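Local coordinates for protein phosphoethanolamine N-methyltransferase 1 (Haemonchus contortus, PDB 4KRG) that probably catalyses the transfer of a methyl group from S-adenosylmethionine to phosphoethanolamine, a step of phosphocholine biosynthesis in this nematode, at residues T57-V62 and S121-F126; G154-R159 and W234-V239; K281-A286 and V403-V408; F301-R306 and A377-A382. All blocks are in the same frame, centred on the assembly; numbering follows the deposited sequence.

Contact 1: residues T57-V62 and S121-F126; sequences TNKDVV and SVDLVF
Val61 and Val62 pair with Leu124 and Val125 as parallel neighbours in a sheet, the two short strand segments running 26° apart. Backbone bonds form the first group. Leu124 O accepts from Val62 N at 3.0 Å, and Val62 O accepts from Phe126 N at 2.8 Å. Before these, the carbonyl of Asp60 is gripped twice in its own plane, by Asp123 N at 2.8 Å and Leu124 N at 3.3 Å, because the chain turns a corner at Asp123 and brings two successive amides to one oxygen.

This is the central pair of a class I methyltransferase sheet. Strand 60-64 leads into the glycine-rich loop of the Rossmann-like fold, and strand 122-126 ends close to the bound S-adenosylhomocysteine, with the Phe126 side chain about 6 Å from it.

At the start of the strands a carboxylate meets the backbone: Asp123 OD2 turns its anti lone pair to Asp60 N, an almost straight bond (168° at the hydrogen), while a water links the same oxygen to Asn58 O. OD2 also forms a salt bridge with Arg151, and Asp60 OD2 pairs with Arg80; these arginines probably ease the proximity of the two carboxylates.

Apolar contacts occupy both faces. On one, Val61 and Leu124 lie side by side, Val61 CG1 against Leu124 CD2, 3.7 Å. On the other, Val62 CG1, placed between its backbone N and carbonyl carbon (chi1 57°), meets Val125 CG2 at 3.8 Å. Val122 CG1, from before the corner, also reaches Val62 CG1 at 4.1 Å.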
loop_
_atom_site.group_PDB
_atom_site.type_symbol
_atom_site.label_atom_id
_atom_site.label_comp_id
_atom_site.label_asym_id
_atom_site.label_seq_id
_atom_site.Cartn_x
_atom_site.Cartn_y
_atom_site.Cartn_z
ATOM N N THR A 57 -10.385 10.560 -19.290
ATOM C CA THR A 57 -10.872 11.155 -20.533
ATOM C C THR A 57 -10.284 10.422 -21.748
ATOM O O THR A 57 -9.064 10.278 -21.860
ATOM C CB THR A 57 -10.506 12.649 -20.596
ATOM O OG1 THR A 57 -10.693 13.241 -19.303
ATOM C CG2 THR A 57 -11.364 13.379 -21.623
ATOM N N ASN A 58 -11.169 9.939 -22.626
ATOM C CA ASN A 58 -10.804 9.237 -23.860
ATOM C C ASN A 58 -10.209 7.844 -23.670
ATOM O O ASN A 58 -9.759 7.217 -24.630
ATOM C CB ASN A 58 -9.875 10.080 -24.732
ATOM C CG ASN A 58 -10.547 11.316 -25.268
ATOM O OD1 ASN A 58 -11.771 11.437 -25.235
ATOM N ND2 ASN A 58 -9.746 12.244 -25.775
ATOM N N LYS A 59 -10.227 7.352 -22.439
ATOM C CA LYS A 59 -9.598 6.077 -22.143
ATOM C C LYS A 59 -10.598 4.927 -22.059
ATOM O O LYS A 59 -11.766 5.133 -21.731
ATOM C CB LYS A 59 -8.747 6.193 -20.867
ATOM C CG LYS A 59 -7.540 7.113 -21.068
ATOM C CD LYS A 59 -6.788 7.425 -19.784
ATOM C CE LYS A 59 -5.660 8.424 -20.059
ATOM N NZ LYS A 59 -5.687 9.589 -19.131
ATOM N N ASP A 60 -10.122 3.726 -22.377
ATOM C CA ASP A 60 -10.905 2.502 -22.259
ATOM C C ASP A 60 -10.563 1.780 -20.951
ATOM O O ASP A 60 -9.395 1.557 -20.646
ATOM C CB ASP A 60 -10.640 1.579 -23.460
ATOM C CG ASP A 60 -10.968 2.236 -24.795
ATOM O OD1 ASP A 60 -11.850 3.113 -24.819
ATOM O OD2 ASP A 60 -10.341 1.883 -25.818
ATOM N N VAL A 61 -11.592 1.410 -20.198
ATOM C CA VAL A 61 -11.426 0.816 -18.876
ATOM C C VAL A 61 -12.114 -0.541 -18.810
ATOM O O VAL A 61 -13.187 -0.725 -19.379
ATOM C CB VAL A 61 -12.040 1.723 -17.782
ATOM C CG1 VAL A 61 -11.805 1.144 -16.405
ATOM C CG2 VAL A 61 -11.474 3.127 -17.865
ATOM N N VAL A 62 -11.499 -1.504 -18.130
ATOM C CA VAL A 62 -12.192 -2.749 -17.841
ATOM C C VAL A 62 -12.318 -2.901 -16.334
ATOM O O VAL A 62 -11.319 -2.874 -15.614
ATOM C CB VAL A 62 -11.520 -3.987 -18.497
ATOM C CG1 VAL A 62 -10.069 -4.124 -18.077
ATOM C CG2 VAL A 62 -12.297 -5.251 -18.159
ATOM N N SER A 121 -5.404 -3.346 -25.386
ATOM C CA SER A 121 -6.790 -3.035 -25.685
ATOM C C SER A 121 -7.445 -2.130 -24.648
ATOM O O SER A 121 -8.523 -1.602 -24.891
ATOM C CB SER A 121 -7.598 -4.316 -25.839
ATOM O OG SER A 121 -7.505 -5.106 -24.677
ATOM N N VAL A 122 -6.813 -1.965 -23.489
ATOM C CA VAL A 122 -7.331 -1.043 -22.468
ATOM C C VAL A 122 -6.248 -0.135 -21.896
ATOM O O VAL A 122 -5.054 -0.388 -22.059
ATOM C CB VAL A 122 -8.050 -1.769 -21.294
ATOM C CG1 VAL A 122 -9.304 -2.478 -21.776
ATOM C CG2 VAL A 122 -7.116 -2.743 -20.606
ATOM N N ASP A 123 -6.684 0.927 -21.229
ATOM C CA ASP A 123 -5.776 1.869 -20.596
ATOM C C ASP A 123 -5.774 1.703 -19.089
ATOM O O ASP A 123 -4.789 2.014 -18.428
ATOM C CB ASP A 123 -6.178 3.298 -20.943
ATOM C CG ASP A 123 -6.096 3.571 -22.424
ATOM O OD1 ASP A 123 -4.970 3.552 -22.953
ATOM O OD2 ASP A 123 -7.149 3.788 -23.064
ATOM N N LEU A 124 -6.891 1.229 -18.553
ATOM C CA LEU A 124 -7.011 0.974 -17.121
ATOM C C LEU A 124 -7.662 -0.378 -16.878
ATOM O O LEU A 124 -8.724 -0.667 -17.423
ATOM C CB LEU A 124 -7.842 2.066 -16.444
ATOM C CG LEU A 124 -8.157 1.877 -14.950
ATOM C CD1 LEU A 124 -6.894 1.927 -14.109
ATOM C CD2 LEU A 124 -9.149 2.924 -14.467
ATOM N N VAL A 125 -7.008 -1.212 -16.080
ATOM C CA VAL A 125 -7.629 -2.417 -15.563
ATOM C C VAL A 125 -8.015 -2.099 -14.127
ATOM O O VAL A 125 -7.151 -1.888 -13.278
ATOM C CB VAL A 125 -6.669 -3.634 -15.625
ATOM C CG1 VAL A 125 -7.246 -4.836 -14.874
ATOM C CG2 VAL A 125 -6.391 -4.013 -17.070
ATOM N N PHE A 126 -9.313 -2.020 -13.865
ATOM C CA PHE A 126 -9.782 -1.630 -12.549
ATOM C C PHE A 126 -10.360 -2.813 -11.802
ATOM O O PHE A 126 -11.253 -3.501 -12.302
ATOM C CB PHE A 126 -10.846 -0.539 -12.644
ATOM C CG PHE A 126 -11.372 -0.102 -11.305
ATOM C CD1 PHE A 126 -10.737 0.907 -10.591
ATOM C CD2 PHE A 126 -12.491 -0.710 -10.748
ATOM C CE1 PHE A 126 -11.213 1.308 -9.350
ATOM C CE2 PHE A 126 -12.969 -0.313 -9.501
ATOM C CZ PHE A 126 -12.327 0.691 -8.806
HETATM O O HOH W 1 -8.113 5.300 -25.540
#

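Contact 2: residues G154-R159 and W234-V239; sequences GYIHLR and WLTKKV
Segments 154-159 and 234-239 run antiparallel, at 151° to each other, through five backbone hydrogen bonds: Ile156 with Thr236 and Leu158 with Trp234 are hydrogen-bonded pairs, Tyr155 with Lys237 and His157 with Leu235 non-hydrogen-bonded ones, and Lys238 N adds a nearly straight bond (173°) to Gly154 O.

Tyr155 and Lys237 carry the face they share with Leu235. The lysine chain, extended from CB to NZ, lies over the tyrosine ring: Lys237 CG stands 3.8 Å above the plane, offset toward the rim, and Lys237 CD passes 3.7 Å from Tyr155 OH. A water accepts from Lys237 NZ (3.1 Å from NZ to the water) and is also hydrogen-bonded to Tyr155 OH. With Tyr155 CG anti to the carbonyl carbon (chi1 -72°), the ring also brings CD1 to within 3.7 Å of Leu235 CG.

On the other face, Trp234 CE3 packs on Leu158 CB at 3.9 Å, and Ile156 CG2 lies alongside Thr236 CB. A second water donates to Ile156 O at 2.9 Å and bonds to Thr236 OG1, with a weaker bond to Trp234 O.

The pairing is that of the reversed strand of class I methyltransferases. Strand 122-126 flanks strand 154-161 and strand 208-218 flanks strand 231-240, while helix 136-149 packs on Ile156 and helix 189-198 on Leu158, Trp234 and Thr236.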
loop_
_atom_site.group_PDB
_atom_site.type_symbol
_atom_site.label_atom_id
_atom_site.label_comp_id
_atom_site.label_asym_id
_atom_site.label_seq_id
_atom_site.Cartn_x
_atom_site.Cartn_y
_atom_site.Cartn_z
ATOM N N GLY A 154 -0.172 2.363 -19.481
ATOM C CA GLY A 154 -1.433 1.971 -18.875
ATOM C C GLY A 154 -1.310 1.676 -17.391
ATOM O O GLY A 154 -0.219 1.454 -16.884
ATOM N N TYR A 155 -2.441 1.656 -16.698
ATOM C CA TYR A 155 -2.460 1.440 -15.257
ATOM C C TYR A 155 -3.368 0.287 -14.862
ATOM O O TYR A 155 -4.299 -0.067 -15.587
ATOM C CB TYR A 155 -2.981 2.681 -14.555
ATOM C CG TYR A 155 -2.053 3.870 -14.546
ATOM C CD1 TYR A 155 -1.193 4.090 -13.482
ATOM C CD2 TYR A 155 -2.074 4.799 -15.578
ATOM C CE1 TYR A 155 -0.366 5.191 -13.456
ATOM C CE2 TYR A 155 -1.253 5.903 -15.558
ATOM C CZ TYR A 155 -0.405 6.095 -14.496
ATOM O OH TYR A 155 0.411 7.194 -14.478
ATOM N N ILE A 156 -3.091 -0.292 -13.696
ATOM C CA ILE A 156 -4.003 -1.230 -13.062
ATOM C C ILE A 156 -4.213 -0.793 -11.617
ATOM O O ILE A 156 -3.263 -0.416 -10.927
ATOM C CB ILE A 156 -3.514 -2.709 -13.162
ATOM C CG1 ILE A 156 -4.406 -3.638 -12.338
ATOM C CG2 ILE A 156 -2.054 -2.851 -12.751
ATOM C CD1 ILE A 156 -4.091 -5.107 -12.544
ATOM N N HIS A 157 -5.466 -0.793 -11.183
ATOM C CA HIS A 157 -5.776 -0.524 -9.792
ATOM C C HIS A 157 -6.204 -1.823 -9.129
ATOM O O HIS A 157 -7.045 -2.550 -9.660
ATOM C CB HIS A 157 -6.903 0.501 -9.661
ATOM C CG HIS A 157 -7.351 0.713 -8.247
ATOM N ND1 HIS A 157 -8.283 -0.093 -7.635
ATOM C CD2 HIS A 157 -6.984 1.638 -7.329
ATOM C CE1 HIS A 157 -8.475 0.324 -6.393
ATOM N NE2 HIS A 157 -7.695 1.367 -6.183
ATOM N N LEU A 158 -5.633 -2.102 -7.960
ATOM C CA LEU A 158 -6.065 -3.237 -7.158
ATOM C C LEU A 158 -6.292 -2.775 -5.729
ATOM O O LEU A 158 -5.644 -1.854 -5.266
ATOM C CB LEU A 158 -5.017 -4.339 -7.195
ATOM C CG LEU A 158 -4.677 -4.823 -8.607
ATOM C CD1 LEU A 158 -3.172 -4.916 -8.779
ATOM C CD2 LEU A 158 -5.322 -6.163 -8.877
ATOM N N ARG A 159 -7.233 -3.411 -5.048
ATOM C CA ARG A 159 -7.499 -3.138 -3.644
ATOM C C ARG A 159 -7.897 -4.453 -3.007
ATOM O O ARG A 159 -8.803 -5.130 -3.494
ATOM C CB ARG A 159 -8.642 -2.137 -3.494
ATOM C CG ARG A 159 -9.012 -1.860 -2.041
ATOM C CD ARG A 159 -10.177 -2.710 -1.546
ATOM N NE ARG A 159 -10.660 -2.217 -0.259
ATOM C CZ ARG A 159 -11.529 -1.219 -0.120
ATOM N NH1 ARG A 159 -12.026 -0.606 -1.190
ATOM N NH2 ARG A 159 -11.903 -0.836 1.090
ATOM N N TRP A 234 -3.372 -0.126 -4.429
ATOM C CA TRP A 234 -2.162 0.210 -5.163
ATOM C C TRP A 234 -2.533 0.684 -6.550
ATOM O O TRP A 234 -3.415 0.115 -7.186
ATOM C CB TRP A 234 -1.272 -1.028 -5.323
ATOM C CG TRP A 234 -1.009 -1.778 -4.060
ATOM C CD1 TRP A 234 0.009 -1.566 -3.178
ATOM C CD2 TRP A 234 -1.775 -2.871 -3.544
ATOM N NE1 TRP A 234 -0.080 -2.453 -2.141
ATOM C CE2 TRP A 234 -1.161 -3.264 -2.336
ATOM C CE3 TRP A 234 -2.919 -3.547 -3.970
ATOM C CZ2 TRP A 234 -1.662 -4.309 -1.558
ATOM C CZ3 TRP A 234 -3.415 -4.581 -3.192
ATOM C CH2 TRP A 234 -2.783 -4.954 -2.003
ATOM N N LEU A 235 -1.851 1.718 -7.021
ATOM C CA LEU A 235 -1.928 2.099 -8.426
ATOM C C LEU A 235 -0.588 1.750 -9.054
ATOM O O LEU A 235 0.468 2.127 -8.543
ATOM C CB LEU A 235 -2.220 3.590 -8.585
ATOM C CG LEU A 235 -2.452 4.062 -10.023
ATOM C CD1 LEU A 235 -3.645 3.357 -10.631
ATOM C CD2 LEU A 235 -2.663 5.567 -10.046
ATOM N N THR A 236 -0.646 1.025 -10.160
ATOM C CA THR A 236 0.528 0.405 -10.752
ATOM C C THR A 236 0.567 0.659 -12.261
ATOM O O THR A 236 -0.439 0.502 -12.953
ATOM C CB THR A 236 0.512 -1.098 -10.456
ATOM O OG1 THR A 236 0.555 -1.295 -9.038
ATOM C CG2 THR A 236 1.690 -1.777 -11.076
ATOM N N LYS A 237 1.734 1.051 -12.762
ATOM C CA LYS A 237 1.885 1.478 -14.146
ATOM C C LYS A 237 2.723 0.485 -14.955
ATOM O O LYS A 237 3.738 -0.013 -14.467
ATOM C CB LYS A 237 2.540 2.863 -14.184
ATOM C CG LYS A 237 2.463 3.558 -15.533
ATOM C CD LYS A 237 3.179 4.902 -15.506
ATOM C CE LYS A 237 3.048 5.623 -16.835
ATOM N NZ LYS A 237 3.818 6.895 -16.819
ATOM N N LYS A 238 2.298 0.207 -16.188
ATOM C CA LYS A 238 3.044 -0.659 -17.101
ATOM C C LYS A 238 4.135 0.149 -17.791
ATOM O O LYS A 238 3.848 1.081 -18.538
ATOM C CB LYS A 238 2.108 -1.269 -18.148
ATOM C CG LYS A 238 2.805 -1.975 -19.292
ATOM C CD LYS A 238 1.790 -2.516 -20.283
ATOM C CE LYS A 238 2.463 -3.122 -21.501
ATOM N NZ LYS A 238 1.453 -3.737 -22.408
ATOM N N VAL A 239 5.388 -0.206 -17.527
ATOM C CA VAL A 239 6.528 0.551 -18.029
ATOM C C VAL A 239 7.586 -0.394 -18.600
ATOM O O VAL A 239 7.617 -1.571 -18.258
ATOM C CB VAL A 239 7.155 1.419 -16.913
ATOM C CG1 VAL A 239 6.150 2.431 -16.385
ATOM C CG2 VAL A 239 7.658 0.538 -15.794
HETATM O O HOH W 2 3.334 8.328 -14.066
HETATM O O HOH W 3 -2.051 -1.780 -8.621
#

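Contact 3: residues K281-A286 and V403-V408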
loop_
_atom_site.group_PDB
_atom_site.type_symbol
_atom_site.label_atom_id
_atom_site.label_comp_id
_atom_site.label_asym_id
_atom_site.label_seq_id
_atom_site.Cartn_x
_atom_site.Cartn_y
_atom_site.Cartn_z
ATOM N N LYS A 281 14.377 7.979 22.653
ATOM C CA LYS A 281 15.206 8.718 23.599
ATOM C C LYS A 281 16.046 9.779 22.891
ATOM O O LYS A 281 16.257 10.868 23.422
ATOM C CB LYS A 281 16.109 7.756 24.378
ATOM C CG LYS A 281 17.110 8.435 25.315
ATOM C CD LYS A 281 16.477 8.775 26.668
ATOM C CE LYS A 281 17.245 9.855 27.428
ATOM N NZ LYS A 281 18.626 9.448 27.797
ATOM N N ILE A 282 16.510 9.460 21.686
ATOM C CA ILE A 282 17.322 10.385 20.895
ATOM C C ILE A 282 16.500 11.549 20.354
ATOM O O ILE A 282 16.874 12.708 20.509
ATOM C CB ILE A 282 17.979 9.670 19.704
ATOM C CG1 ILE A 282 18.806 8.471 20.179
ATOM C CG2 ILE A 282 18.814 10.643 18.900
ATOM C CD1 ILE A 282 19.850 8.810 21.197
ATOM N N PHE A 283 15.379 11.229 19.720
ATOM C CA PHE A 283 14.493 12.236 19.146
ATOM C C PHE A 283 13.859 13.115 20.217
ATOM O O PHE A 283 13.388 14.213 19.927
ATOM C CB PHE A 283 13.384 11.572 18.321
ATOM C CG PHE A 283 13.796 11.185 16.916
ATOM C CD1 PHE A 283 14.188 12.152 15.993
ATOM C CD2 PHE A 283 13.744 9.859 16.502
ATOM C CE1 PHE A 283 14.549 11.802 14.700
ATOM C CE2 PHE A 283 14.105 9.503 15.210
ATOM C CZ PHE A 283 14.504 10.479 14.306
ATOM N N SER A 284 13.834 12.624 21.451
ATOM C CA SER A 284 13.232 13.365 22.556
ATOM C C SER A 284 13.937 14.696 22.812
ATOM O O SER A 284 13.325 15.648 23.299
ATOM C CB SER A 284 13.218 12.522 23.831
ATOM O OG SER A 284 14.511 12.436 24.394
ATOM N N ASN A 285 15.217 14.776 22.473
ATOM C CA ASN A 285 15.963 16.008 22.704
ATOM C C ASN A 285 16.063 16.930 21.488
ATOM O O ASN A 285 16.847 17.878 21.501
ATOM C CB ASN A 285 17.359 15.713 23.256
ATOM C CG ASN A 285 17.817 16.758 24.261
ATOM O OD1 ASN A 285 17.082 17.110 25.187
ATOM N ND2 ASN A 285 19.027 17.271 24.073
ATOM N N ALA A 286 15.266 16.664 20.451
ATOM C CA ALA A 286 15.272 17.497 19.245
ATOM C C ALA A 286 13.875 17.845 18.746
ATOM O O ALA A 286 13.696 18.796 17.987
ATOM C CB ALA A 286 16.068 16.840 18.139
ATOM N N VAL A 403 13.753 17.372 11.545
ATOM C CA VAL A 403 14.670 16.742 12.484
ATOM C C VAL A 403 15.145 15.448 11.838
ATOM O O VAL A 403 14.333 14.599 11.467
ATOM C CB VAL A 403 13.994 16.439 13.846
ATOM C CG1 VAL A 403 14.978 15.782 14.802
ATOM C CG2 VAL A 403 13.439 17.703 14.470
ATOM N N LEU A 404 16.455 15.309 11.676
ATOM C CA LEU A 404 17.010 14.126 11.028
ATOM C C LEU A 404 17.931 13.376 11.974
ATOM O O LEU A 404 18.770 13.985 12.626
ATOM C CB LEU A 404 17.803 14.521 9.784
ATOM C CG LEU A 404 17.105 15.468 8.815
ATOM C CD1 LEU A 404 18.055 15.862 7.702
ATOM C CD2 LEU A 404 15.854 14.825 8.249
ATOM N N LEU A 405 17.771 12.059 12.053
ATOM C CA LEU A 405 18.756 11.211 12.721
ATOM C C LEU A 405 19.512 10.495 11.616
ATOM O O LEU A 405 18.906 9.876 10.740
ATOM C CB LEU A 405 18.085 10.206 13.662
ATOM C CG LEU A 405 18.985 9.256 14.465
ATOM C CD1 LEU A 405 19.989 10.022 15.328
ATOM C CD2 LEU A 405 18.143 8.333 15.327
ATOM N N GLU A 406 20.834 10.604 11.627
ATOM C CA GLU A 406 21.623 10.100 10.512
ATOM C C GLU A 406 22.755 9.183 10.940
ATOM O O GLU A 406 23.566 9.560 11.778
ATOM C CB GLU A 406 22.206 11.269 9.718
ATOM C CG GLU A 406 21.186 12.070 8.954
ATOM C CD GLU A 406 20.542 11.266 7.846
ATOM O OE1 GLU A 406 21.195 10.342 7.301
ATOM O OE2 GLU A 406 19.372 11.562 7.522
ATOM N N PRO A 407 22.823 7.976 10.351
ATOM C CA PRO A 407 23.998 7.126 10.549
ATOM C C PRO A 407 25.179 7.624 9.711
ATOM O O PRO A 407 25.030 7.928 8.529
ATOM C CB PRO A 407 23.524 5.759 10.047
ATOM C CG PRO A 407 22.500 6.079 9.019
ATOM C CD PRO A 407 21.799 7.318 9.517
ATOM N N VAL A 408 26.343 7.743 10.337
ATOM C CA VAL A 408 27.544 8.172 9.632
ATOM C C VAL A 408 28.726 7.331 10.083
ATOM O O VAL A 408 28.632 6.589 11.056
ATOM C CB VAL A 408 27.875 9.654 9.894
ATOM C CG1 VAL A 408 26.719 10.547 9.491
ATOM C CG2 VAL A 408 28.245 9.871 11.363
#
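Phe283 and Leu405 form the middle of a helix-on-sheet contact in the C-terminal half of the chain, whose strand order repeats that of a Rossmann-like methyltransferase. The short helix 280-283 and the turn after it rest on strand 400-408, and the meeting is wholly by apolar side chains.

The tight part gathers Ile282, Phe283 and Ala286 against two residues, Val403 and Leu405, which point to the same side of the strand. Phe283 sets its ring beside them with CG anti to the carbonyl carbon (chi1 -82°). At the ring's edge, near its plane, CD1 is 3.9 Å from Val403 CG1; the leading atom CZ reaches Leu405 CB at 3.6 Å. The Phe283 and Val403 side chains slide past each other in opposite directions, whereas Phe283 and Leu405 meet at a slant. Val403 CG1, anti to its own amide nitrogen (chi1 180°), fills the angle between the phenylalanine and Ala286. Ala286 O, at the close of the turn, accepts a hydrogen bond from Lys463 NZ. The Phe283 ring also touches Val376 and Thr378 of the adjoining strand 372-378, and a bound octyl glucoside molecule.

The loose side is the outer side of the helix and turn, where Lys281 and Asn285 are exposed and do not meet the strand, and the far end of the strand, where Pro407 and Val408 run on past the helix to pack on strand 458-465.

Ile282 and Leu405 cross at about a right angle, with methyl CG2 of the isoleucine 3.8 Å from CD1 of the leucine.

Contact 4: residues F301-R306 and A377-A382; sequences FTPRQR and ATELLA
Glu379 reaches across to the loop that follows Phe301 and Thr302, and its carboxylate grips the backbone there. From CB, which packs on Pro303 CG at 3.7 Å, the chain leaves with CG anti to the carbonyl carbon (chi1 -64°) and stays extended at the next bond (chi2 180°), carrying CD past the proline to the amides beyond it. At the tip the two oxygens divide the work: Glu379 OE1 takes Gln305 N at 2.7 Å and Glu379 OE2 takes Arg306 N, also at 2.7 Å, each through its syn lone pair. Glu379 OE2 further lies 3.3 Å from Arg306 CB.

Two waters complete the grip. One donates to Glu379 OE1 while accepting from Arg304 N, 2.8 Å away, and from Thr378 OG1; the other donates to OE2 and accepts from Gln305 NE2. The carboxylate thus has two amides and two waters, which probably stabilise its negative charge and fix its rotation.

Before the loop, the strands 297-302 and 372-378 pair in parallel. Thr378 N bonds to Phe301 O at 3.2 Å, and Phe301 CD2 meets Leu380 CD1 at 3.9 Å, the two side chains crossing at about a right angle. Thr378 O lies close to Pro303 CD, 3.1 Å.

Glu379 also stands at the N-cap of helix 380-383, whose amides at Leu381 and Ala382 are bound by Glu406 of strand 400-408. That strand flanks 372-378, strand 324-329 flanks 297-302, and helix 332-345 packs on Arg304, salt-bridged to Glu329.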
loop_
_atom_site.group_PDB
_atom_site.type_symbol
_atom_site.label_atom_id
_atom_site.label_comp_id
_atom_site.label_asym_id
_atom_site.label_seq_id
_atom_site.Cartn_x
_atom_site.Cartn_y
_atom_site.Cartn_z
ATOM N N PHE A 301 9.631 9.784 7.442
ATOM C CA PHE A 301 10.256 8.981 6.398
ATOM C C PHE A 301 11.263 8.023 7.037
ATOM O O PHE A 301 12.219 8.460 7.666
ATOM C CB PHE A 301 10.937 9.908 5.377
ATOM C CG PHE A 301 11.698 9.188 4.282
ATOM C CD1 PHE A 301 11.033 8.623 3.209
ATOM C CD2 PHE A 301 13.083 9.119 4.311
ATOM C CE1 PHE A 301 11.732 7.978 2.208
ATOM C CE2 PHE A 301 13.782 8.483 3.315
ATOM C CZ PHE A 301 13.110 7.908 2.266
ATOM N N THR A 302 11.034 6.717 6.899
ATOM C CA THR A 302 11.922 5.714 7.503
ATOM C C THR A 302 12.251 4.572 6.530
ATOM O O THR A 302 11.506 3.596 6.438
ATOM C CB THR A 302 11.333 5.146 8.816
ATOM O OG1 THR A 302 10.061 4.546 8.550
ATOM C CG2 THR A 302 11.151 6.240 9.846
ATOM N N PRO A 303 13.377 4.693 5.804
ATOM C CA PRO A 303 13.738 3.691 4.794
ATOM C C PRO A 303 14.288 2.403 5.404
ATOM O O PRO A 303 14.273 1.367 4.733
ATOM C CB PRO A 303 14.830 4.390 3.990
ATOM C CG PRO A 303 15.452 5.341 4.965
ATOM C CD PRO A 303 14.316 5.829 5.815
ATOM N N ARG A 304 14.772 2.479 6.643
ATOM C CA ARG A 304 15.314 1.316 7.352
ATOM C C ARG A 304 16.346 0.562 6.521
ATOM O O ARG A 304 16.190 -0.629 6.256
ATOM C CB ARG A 304 14.190 0.368 7.779
ATOM C CG ARG A 304 13.124 1.016 8.662
ATOM C CD ARG A 304 11.955 0.074 8.845
ATOM N NE ARG A 304 10.780 0.720 9.415
ATOM C CZ ARG A 304 10.076 0.221 10.424
ATOM N NH1 ARG A 304 10.433 -0.930 10.971
ATOM N NH2 ARG A 304 9.018 0.869 10.880
ATOM N N GLN A 305 17.399 1.263 6.114
ATOM C CA GLN A 305 18.450 0.656 5.314
ATOM C C GLN A 305 19.506 -0.024 6.178
ATOM O O GLN A 305 19.802 -1.204 6.001
ATOM C CB GLN A 305 19.119 1.685 4.406
ATOM C CG GLN A 305 20.257 1.073 3.618
ATOM C CD GLN A 305 21.046 2.075 2.811
ATOM O OE1 GLN A 305 21.068 2.013 1.580
ATOM N NE2 GLN A 305 21.730 2.991 3.498
ATOM N N ARG A 306 20.081 0.724 7.112
ATOM C CA ARG A 306 21.143 0.193 7.957
ATOM C C ARG A 306 20.623 -0.900 8.882
ATOM O O ARG A 306 21.341 -1.835 9.215
ATOM C CB ARG A 306 21.786 1.318 8.770
ATOM C CG ARG A 306 22.924 0.874 9.677
ATOM C CD ARG A 306 24.036 0.204 8.893
ATOM N NE ARG A 306 24.510 1.049 7.802
ATOM C CZ ARG A 306 25.374 0.657 6.871
ATOM N NH1 ARG A 306 25.865 -0.574 6.895
ATOM N NH2 ARG A 306 25.744 1.498 5.915
ATOM N N ALA A 377 12.700 12.214 10.214
ATOM C CA ALA A 377 13.180 11.115 9.379
ATOM C C ALA A 377 14.444 10.474 9.905
ATOM O O ALA A 377 15.253 11.123 10.570
ATOM C CB ALA A 377 13.404 11.596 7.953
ATOM N N THR A 378 14.607 9.194 9.591
ATOM C CA THR A 378 15.847 8.479 9.850
ATOM C C THR A 378 16.486 8.188 8.491
ATOM O O THR A 378 15.772 7.898 7.539
ATOM C CB THR A 378 15.590 7.157 10.632
ATOM O OG1 THR A 378 14.577 6.390 9.973
ATOM C CG2 THR A 378 15.128 7.442 12.064
ATOM N N GLU A 379 17.812 8.285 8.394
ATOM C CA GLU A 379 18.547 7.920 7.172
ATOM C C GLU A 379 18.199 8.701 5.900
ATOM O O GLU A 379 18.338 8.167 4.798
ATOM C CB GLU A 379 18.384 6.428 6.859
ATOM C CG GLU A 379 18.964 5.494 7.863
ATOM C CD GLU A 379 18.758 4.044 7.478
ATOM O OE1 GLU A 379 17.592 3.594 7.436
ATOM O OE2 GLU A 379 19.761 3.357 7.200
ATOM N N LEU A 380 17.764 9.949 6.030
ATOM C CA LEU A 380 17.414 10.743 4.845
ATOM C C LEU A 380 18.612 11.017 3.942
ATOM O O LEU A 380 18.600 10.669 2.763
ATOM C CB LEU A 380 16.760 12.068 5.241
ATOM C CG LEU A 380 16.302 12.931 4.059
ATOM C CD1 LEU A 380 15.067 12.331 3.386
ATOM C CD2 LEU A 380 16.042 14.363 4.499
ATOM N N LEU A 381 19.640 11.655 4.496
ATOM C CA LEU A 381 20.840 11.990 3.729
ATOM C C LEU A 381 21.591 10.730 3.306
ATOM O O LEU A 381 22.220 10.698 2.252
ATOM C CB LEU A 381 21.768 12.899 4.538
ATOM C CG LEU A 381 21.135 14.057 5.310
ATOM C CD1 LEU A 381 22.199 14.870 6.031
ATOM C CD2 LEU A 381 20.348 14.949 4.393
ATOM N N ALA A 382 21.507 9.694 4.134
ATOM C CA ALA A 382 22.229 8.454 3.895
ATOM C C ALA A 382 21.718 7.708 2.660
ATOM O O ALA A 382 22.491 7.076 1.945
ATOM C CB ALA A 382 22.150 7.563 5.130
HETATM O O HOH W 4 15.277 4.435 8.615
HETATM O O HOH W 5 21.922 4.218 6.030
#

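Contacts 1 and 2 come in series, and both close before contacts 3 and 4 begin, one pair in each half of this di-domain chain. Contacts 1 and 2 lie in the N-terminal Rossmann-like methyltransferase domain, their centres 11 Å apart, joined by the neighbouring strands 122-126 and 154-161; Val125 O and His157 N are 2.9 Å apart. Contacts 3 and 4 are likewise 11 Å apart in the C-terminal half, on the neighbouring strands 400-408 and 372-378, and contact 4 lies within the span of contact 3. Across the halves, centres are 27 to 46 Å apart. Both ligands, S-adenosylhomocysteine and phosphoethanolamine, sit in the N-terminal half, consistent with methylation there.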